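PDB 2C9K: pesticidal crystal protein Cry4Aa from Bacillus thuringiensis, which kills mosquito larvae by binding to midgut epithelial cells and causing their colloid-osmotic lysis, as a pore-forming three-domain delta-endotoxin. Local coordinates for residues N223-Y228 / Y277-Q282; D284-R289 / V450-W455. All blocks are in the same frame, centred on the assembly; numbering follows the deposited sequence.

Contact 1: residues N223-Y228 / Y277-Q282; sequences NTYNTY and YDFQYQ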
loop_
_atom_site.group_PDB
_atom_site.type_symbol
_atom_site.label_atom_id
_atom_site.label_comp_id
_atom_site.label_asym_id
_atom_site.label_seq_id
_atom_site.Cartn_x
_atom_site.Cartn_y
_atom_site.Cartn_z
ATOM N N ASN A 223 -3.648 13.413 14.034
ATOM C CA ASN A 223 -2.276 13.034 13.693
ATOM C C ASN A 223 -1.979 11.621 14.175
ATOM O O ASN A 223 -1.238 10.868 13.541
ATOM C CB ASN A 223 -1.263 14.004 14.312
ATOM C CG ASN A 223 0.121 13.868 13.692
ATOM O OD1 ASN A 223 1.094 14.424 14.188
ATOM N ND2 ASN A 223 0.208 13.129 12.590
ATOM N N THR A 224 -2.562 11.267 15.311
ATOM C CA THR A 224 -2.363 9.938 15.873
ATOM C C THR A 224 -3.062 8.933 14.965
ATOM O O THR A 224 -2.555 7.859 14.690
ATOM C CB THR A 224 -2.946 9.872 17.299
ATOM O OG1 THR A 224 -2.210 10.763 18.149
ATOM C CG2 THR A 224 -2.880 8.454 17.840
ATOM N N TYR A 225 -4.236 9.322 14.496
ATOM C CA TYR A 225 -5.039 8.503 13.617
ATOM C C TYR A 225 -4.240 8.281 12.340
ATOM O O TYR A 225 -4.119 7.165 11.843
ATOM C CB TYR A 225 -6.348 9.243 13.306
ATOM C CG TYR A 225 -7.303 8.486 12.418
ATOM C CD1 TYR A 225 -8.323 7.703 12.957
ATOM C CD2 TYR A 225 -7.167 8.524 11.037
ATOM C CE1 TYR A 225 -9.180 6.979 12.139
ATOM C CE2 TYR A 225 -8.013 7.804 10.217
ATOM C CZ TYR A 225 -9.016 7.037 10.770
ATOM O OH TYR A 225 -9.859 6.347 9.936
ATOM N N ASN A 226 -3.678 9.360 11.817
ATOM C CA ASN A 226 -2.915 9.280 10.586
ATOM C C ASN A 226 -1.623 8.464 10.718
ATOM O O ASN A 226 -1.266 7.713 9.810
ATOM C CB ASN A 226 -2.605 10.692 10.090
ATOM C CG ASN A 226 -1.911 10.693 8.752
ATOM O OD1 ASN A 226 -2.507 10.351 7.728
ATOM N ND2 ASN A 226 -0.635 11.073 8.749
ATOM N N THR A 227 -0.923 8.605 11.839
ATOM C CA THR A 227 0.320 7.871 12.032
ATOM C C THR A 227 0.045 6.371 12.062
ATOM O O THR A 227 0.714 5.583 11.392
ATOM C CB THR A 227 1.020 8.288 13.346
ATOM O OG1 THR A 227 1.313 9.686 13.303
ATOM C CG2 THR A 227 2.317 7.525 13.529
ATOM N N TYR A 228 -0.950 5.984 12.844
ATOM C CA TYR A 228 -1.314 4.584 12.966
ATOM C C TYR A 228 -1.644 3.972 11.598
ATOM O O TYR A 228 -1.352 2.799 11.343
ATOM C CB TYR A 228 -2.511 4.449 13.894
ATOM C CG TYR A 228 -3.029 3.047 13.982
ATOM C CD1 TYR A 228 -2.330 2.059 14.675
ATOM C CD2 TYR A 228 -4.224 2.698 13.365
ATOM C CE1 TYR A 228 -2.816 0.766 14.753
ATOM C CE2 TYR A 228 -4.717 1.407 13.438
ATOM C CZ TYR A 228 -4.015 0.447 14.132
ATOM O OH TYR A 228 -4.543 -0.825 14.208
ATOM N N TYR A 277 -9.666 21.536 15.777
ATOM C CA TYR A 277 -10.838 21.499 14.913
ATOM C C TYR A 277 -11.333 20.071 14.796
ATOM O O TYR A 277 -10.665 19.130 15.233
ATOM C CB TYR A 277 -10.495 22.017 13.522
ATOM C CG TYR A 277 -10.407 23.514 13.434
ATOM C CD1 TYR A 277 -9.489 24.226 14.203
ATOM C CD2 TYR A 277 -11.254 24.227 12.589
ATOM C CE1 TYR A 277 -9.421 25.613 14.135
ATOM C CE2 TYR A 277 -11.194 25.608 12.511
ATOM C CZ TYR A 277 -10.276 26.291 13.286
ATOM O OH TYR A 277 -10.211 27.651 13.202
ATOM N N ASP A 278 -12.501 19.921 14.184
ATOM C CA ASP A 278 -13.127 18.622 13.995
ATOM C C ASP A 278 -12.219 17.645 13.257
ATOM O O ASP A 278 -11.447 18.032 12.380
ATOM C CB ASP A 278 -14.432 18.788 13.218
ATOM C CG ASP A 278 -15.277 17.533 13.232
ATOM O OD1 ASP A 278 -15.781 17.176 14.324
ATOM O OD2 ASP A 278 -15.429 16.901 12.158
ATOM N N PHE A 279 -12.324 16.373 13.616
ATOM C CA PHE A 279 -11.519 15.333 12.999
ATOM C C PHE A 279 -11.719 15.308 11.489
ATOM O O PHE A 279 -10.789 15.546 10.721
ATOM C CB PHE A 279 -11.903 13.967 13.572
ATOM C CG PHE A 279 -11.230 12.814 12.889
ATOM C CD1 PHE A 279 -10.008 12.334 13.350
ATOM C CD2 PHE A 279 -11.790 12.246 11.750
ATOM C CE1 PHE A 279 -9.347 11.308 12.687
ATOM C CE2 PHE A 279 -11.141 11.221 11.075
ATOM C CZ PHE A 279 -9.912 10.748 11.543
ATOM N N GLN A 280 -12.945 15.011 11.069
ATOM C CA GLN A 280 -13.264 14.915 9.655
ATOM C C GLN A 280 -12.858 16.143 8.866
ATOM O O GLN A 280 -12.589 16.054 7.671
ATOM C CB GLN A 280 -14.756 14.660 9.461
ATOM C CG GLN A 280 -15.126 14.300 8.035
ATOM C CD GLN A 280 -14.397 13.062 7.550
ATOM O OE1 GLN A 280 -14.403 12.028 8.221
ATOM N NE2 GLN A 280 -13.767 13.157 6.383
ATOM N N TYR A 281 -12.814 17.291 9.529
ATOM C CA TYR A 281 -12.435 18.524 8.857
ATOM C C TYR A 281 -10.969 18.477 8.450
ATOM O O TYR A 281 -10.613 18.832 7.327
ATOM C CB TYR A 281 -12.676 19.709 9.771
ATOM C CG TYR A 281 -12.208 20.999 9.173
ATOM C CD1 TYR A 281 -12.892 21.582 8.110
ATOM C CD2 TYR A 281 -11.065 21.627 9.652
ATOM C CE1 TYR A 281 -12.442 22.766 7.536
ATOM C CE2 TYR A 281 -10.609 22.803 9.094
ATOM C CZ TYR A 281 -11.298 23.368 8.037
ATOM O OH TYR A 281 -10.846 24.542 7.497
ATOM N N GLN A 282 -10.120 18.045 9.377
ATOM C CA GLN A 282 -8.692 17.916 9.113
ATOM C C GLN A 282 -8.483 16.849 8.038
ATOM O O GLN A 282 -7.703 17.036 7.101
ATOM C CB GLN A 282 -7.957 17.512 10.393
ATOM C CG GLN A 282 -7.859 18.627 11.402
ATOM C CD GLN A 282 -7.501 18.138 12.783
ATOM O OE1 GLN A 282 -8.378 17.875 13.604
ATOM N NE2 GLN A 282 -6.211 18.004 13.045
#

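Contact 2: residues D284-R289 / V450-W455; sequences DSLTRR and VYTFAW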
loop_
_atom_site.group_PDB
_atom_site.type_symbol
_atom_site.label_atom_id
_atom_site.label_comp_id
_atom_site.label_asym_id
_atom_site.label_seq_id
_atom_site.Cartn_x
_atom_site.Cartn_y
_atom_site.Cartn_z
ATOM N N ASP A 284 -10.542 15.843 5.684
ATOM C CA ASP A 284 -10.957 16.369 4.397
ATOM C C ASP A 284 -9.913 17.273 3.777
ATOM O O ASP A 284 -9.633 17.170 2.579
ATOM C CB ASP A 284 -12.259 17.159 4.516
ATOM C CG ASP A 284 -13.465 16.273 4.702
ATOM O OD1 ASP A 284 -13.331 15.040 4.540
ATOM O OD2 ASP A 284 -14.550 16.821 5.002
ATOM N N SER A 285 -9.327 18.155 4.576
ATOM C CA SER A 285 -8.360 19.087 4.024
ATOM C C SER A 285 -6.898 18.691 4.017
ATOM O O SER A 285 -6.087 19.408 3.448
ATOM C CB SER A 285 -8.509 20.457 4.700
ATOM O OG SER A 285 -8.257 20.375 6.084
ATOM N N LEU A 286 -6.538 17.572 4.632
ATOM C CA LEU A 286 -5.131 17.173 4.628
ATOM C C LEU A 286 -4.827 15.924 3.801
ATOM O O LEU A 286 -3.666 15.599 3.572
ATOM C CB LEU A 286 -4.625 16.990 6.066
ATOM C CG LEU A 286 -4.346 18.289 6.839
ATOM C CD1 LEU A 286 -4.260 18.026 8.340
ATOM C CD2 LEU A 286 -3.054 18.902 6.324
ATOM N N THR A 287 -5.863 15.225 3.350
ATOM C CA THR A 287 -5.664 14.018 2.554
ATOM C C THR A 287 -6.403 14.145 1.226
ATOM O O THR A 287 -7.101 15.126 1.008
ATOM C CB THR A 287 -6.140 12.764 3.320
ATOM O OG1 THR A 287 -7.514 12.915 3.704
ATOM C CG2 THR A 287 -5.288 12.560 4.567
ATOM N N ARG A 288 -6.257 13.174 0.333
ATOM C CA ARG A 288 -6.924 13.270 -0.959
ATOM C C ARG A 288 -8.081 12.303 -1.095
ATOM O O ARG A 288 -7.979 11.148 -0.692
ATOM C CB ARG A 288 -5.917 13.031 -2.095
ATOM C CG ARG A 288 -4.785 14.049 -2.130
ATOM C CD ARG A 288 -3.679 13.657 -3.090
ATOM N NE ARG A 288 -4.106 13.669 -4.484
ATOM C CZ ARG A 288 -3.440 13.071 -5.468
ATOM N NH1 ARG A 288 -2.320 12.417 -5.215
ATOM N NH2 ARG A 288 -3.909 13.107 -6.704
ATOM N N ARG A 289 -9.187 12.776 -1.664
ATOM C CA ARG A 289 -10.355 11.926 -1.863
ATOM C C ARG A 289 -10.022 10.808 -2.845
ATOM O O ARG A 289 -9.152 10.964 -3.714
ATOM C CB ARG A 289 -11.525 12.751 -2.391
ATOM C CG ARG A 289 -12.497 13.172 -1.311
ATOM C CD ARG A 289 -12.821 14.650 -1.400
ATOM N NE ARG A 289 -13.700 14.997 -2.515
ATOM C CZ ARG A 289 -13.923 16.248 -2.915
ATOM N NH1 ARG A 289 -13.328 17.263 -2.294
ATOM N NH2 ARG A 289 -14.737 16.489 -3.935
ATOM N N VAL A 450 -0.363 23.750 8.207
ATOM C CA VAL A 450 0.051 22.356 8.397
ATOM C C VAL A 450 0.120 21.660 7.038
ATOM O O VAL A 450 -0.822 21.740 6.242
ATOM C CB VAL A 450 -0.950 21.578 9.280
ATOM C CG1 VAL A 450 -0.597 20.113 9.288
ATOM C CG2 VAL A 450 -0.920 22.109 10.692
ATOM N N TYR A 451 1.227 20.977 6.768
ATOM C CA TYR A 451 1.370 20.287 5.492
ATOM C C TYR A 451 1.326 18.779 5.671
ATOM O O TYR A 451 1.512 18.260 6.771
ATOM C CB TYR A 451 2.705 20.630 4.817
ATOM C CG TYR A 451 2.986 22.101 4.578
ATOM C CD1 TYR A 451 3.460 22.923 5.602
ATOM C CD2 TYR A 451 2.828 22.658 3.312
ATOM C CE1 TYR A 451 3.773 24.261 5.368
ATOM C CE2 TYR A 451 3.133 23.987 3.068
ATOM C CZ TYR A 451 3.607 24.786 4.095
ATOM O OH TYR A 451 3.926 26.105 3.839
ATOM N N THR A 452 1.079 18.083 4.573
ATOM C CA THR A 452 1.078 16.634 4.565
ATOM C C THR A 452 1.759 16.254 3.266
ATOM O O THR A 452 1.541 16.886 2.231
ATOM C CB THR A 452 -0.331 16.042 4.563
ATOM O OG1 THR A 452 -1.131 16.736 3.608
ATOM C CG2 THR A 452 -0.962 16.143 5.934
ATOM N N PHE A 453 2.605 15.240 3.326
ATOM C CA PHE A 453 3.312 14.779 2.146
ATOM C C PHE A 453 2.764 13.409 1.786
ATOM O O PHE A 453 2.838 12.477 2.578
ATOM C CB PHE A 453 4.816 14.731 2.431
ATOM C CG PHE A 453 5.406 16.080 2.777
ATOM C CD1 PHE A 453 5.198 16.648 4.033
ATOM C CD2 PHE A 453 6.109 16.814 1.820
ATOM C CE1 PHE A 453 5.673 17.926 4.328
ATOM C CE2 PHE A 453 6.587 18.092 2.107
ATOM C CZ PHE A 453 6.367 18.648 3.361
ATOM N N ALA A 454 2.177 13.313 0.599
ATOM C CA ALA A 454 1.590 12.069 0.113
ATOM C C ALA A 454 2.669 11.178 -0.478
ATOM O O ALA A 454 3.575 11.656 -1.152
ATOM C CB ALA A 454 0.543 12.373 -0.937
ATOM N N TRP A 455 2.561 9.881 -0.229
ATOM C CA TRP A 455 3.527 8.921 -0.728
ATOM C C TRP A 455 2.837 7.700 -1.307
ATOM O O TRP A 455 1.974 7.116 -0.670
ATOM C CB TRP A 455 4.462 8.475 0.404
ATOM C CG TRP A 455 5.250 9.588 1.023
ATOM C CD1 TRP A 455 4.918 10.313 2.125
ATOM C CD2 TRP A 455 6.489 10.128 0.542
ATOM N NE1 TRP A 455 5.871 11.275 2.362
ATOM C CE2 TRP A 455 6.845 11.184 1.404
ATOM C CE3 TRP A 455 7.332 9.820 -0.535
ATOM C CZ2 TRP A 455 8.007 11.934 1.225
ATOM C CZ3 TRP A 455 8.489 10.567 -0.711
ATOM C CH2 TRP A 455 8.815 11.611 0.164
#

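Contact 1: residues N223-Y228 / Y277-Q282
An edge-to-face aromatic pair, Phe-279 against Tyr-225, joins the last long helix of the N-terminal helical domain to the short helix that lies on the beta-rich middle domain of this three-domain toxin. Phe-279 presents its far edge, and Tyr-225 receives it on one ring face. The ring centroids are 4.7 Å apart and the planes meet at 75°, a T-shaped stack. Phe-279 CZ sits over the centre of the tyrosine ring, 3.4 Å above its plane, while the neighbouring edge carbon CE1 reaches the root of that ring, 3.5 Å from Tyr-225 CG. CE1 also touches Tyr-225 CB, at 3.7 Å, and that carbon lies at the edge of the phenylalanine ring, in its plane.

Helix 222-240 carries the tyrosine in its first turn and ends the pore-forming helical bundle of the delta-endotoxin family; helix 279-286 opens with Phe-279, directly after the N-cap residue Asp-278. The backbones stay well apart, with 9.4 Å between Tyr-225 CA and Phe-279 CA, and the two rings bridge the gap. Both side chains set out toward the opposite segment and are extended from their main chains, CG lying opposite the backbone N (chi1 -179° in Tyr-225, 174° in Phe-279). Around the pair, Leu-205 of helix 183-208 touches Tyr-225, and the indole of Trp-222 also meets the Phe-279 ring. Farther along, just ahead of helix 279-286, Tyr-277 O accepts a hydrogen bond from Asn-219 ND2, a polar link between the same two domains.

Contact 2: residues D284-R289 / V450-W455
Leu-286 meets Thr-452 in two ways at once, through its carbonyl oxygen and through its side chain, where the end of helix 279-286 rests on the central strand of a three-stranded antiparallel sheet. The hydroxyl of Thr-452 donates to the backbone oxygen, OG1 to Leu-286 O being 2.8 Å. It approaches in the carbonyl plane, on a lone pair, with a C=O...OG1 angle of 139°. Thr-452 reaches this acceptor with chi1 at 46°, which sets OG1 between its own backbone N and carbonyl carbon and turns CG2 away from the carbonyl carbon, beside the N. The methyl is thereby offered to the leucine, 3.5 Å from Leu-286 CD2 and 3.8 Å from Leu-286 CB.

The leucine leaves its main chain at an angle to the strand, and its tip does the reaching. CG stands opposite the carbonyl carbon (chi1 -76°), and the branch CD2 is the one laid against the strand. Besides the threonine methyl, this branch lies 3.6 Å from the backbone oxygen Val-450 O and 4.0 Å from Val-450 CG1. Val-450 and Thr-452, two residues apart, both point toward the helix end, whereas Tyr-451 and Phe-453 point away, Phe-453 stacking on Phe-407. Strands 262-267 and 432-440 flank strand 450-457, and Val-266 and Lys-438 touch Thr-452 from these neighbours.

The helical conformation stops at Leu-286, and Thr-287 is already extended. Past the helix the chain offers Leu-286 O no further helical turn, and in this buried setting the strand's hydroxyl supplies a donor in its place; because the same threonine also packs its methyl on CD2, its rotation is fixed by both contacts.

How the contacts relate
From the N terminus the chain runs through the helical bundle to helix 222-240, and contact 1 closes the first loop when residues 277-282 fold back onto it, 49 residues on. Contact 2 opens only after that, from the other end of the same short helix, 279-286. Its loop is much longer: 161 residues, rich in strand and without a helix, separate 284-289 from strand 450-457. The two loops therefore follow in series, neither nested nor crossed, with contact centres 11 Å apart. Helix 279-286 is the shared piece, its start held to the N-terminal helical domain and its end to the three-stranded sheet of the middle domain.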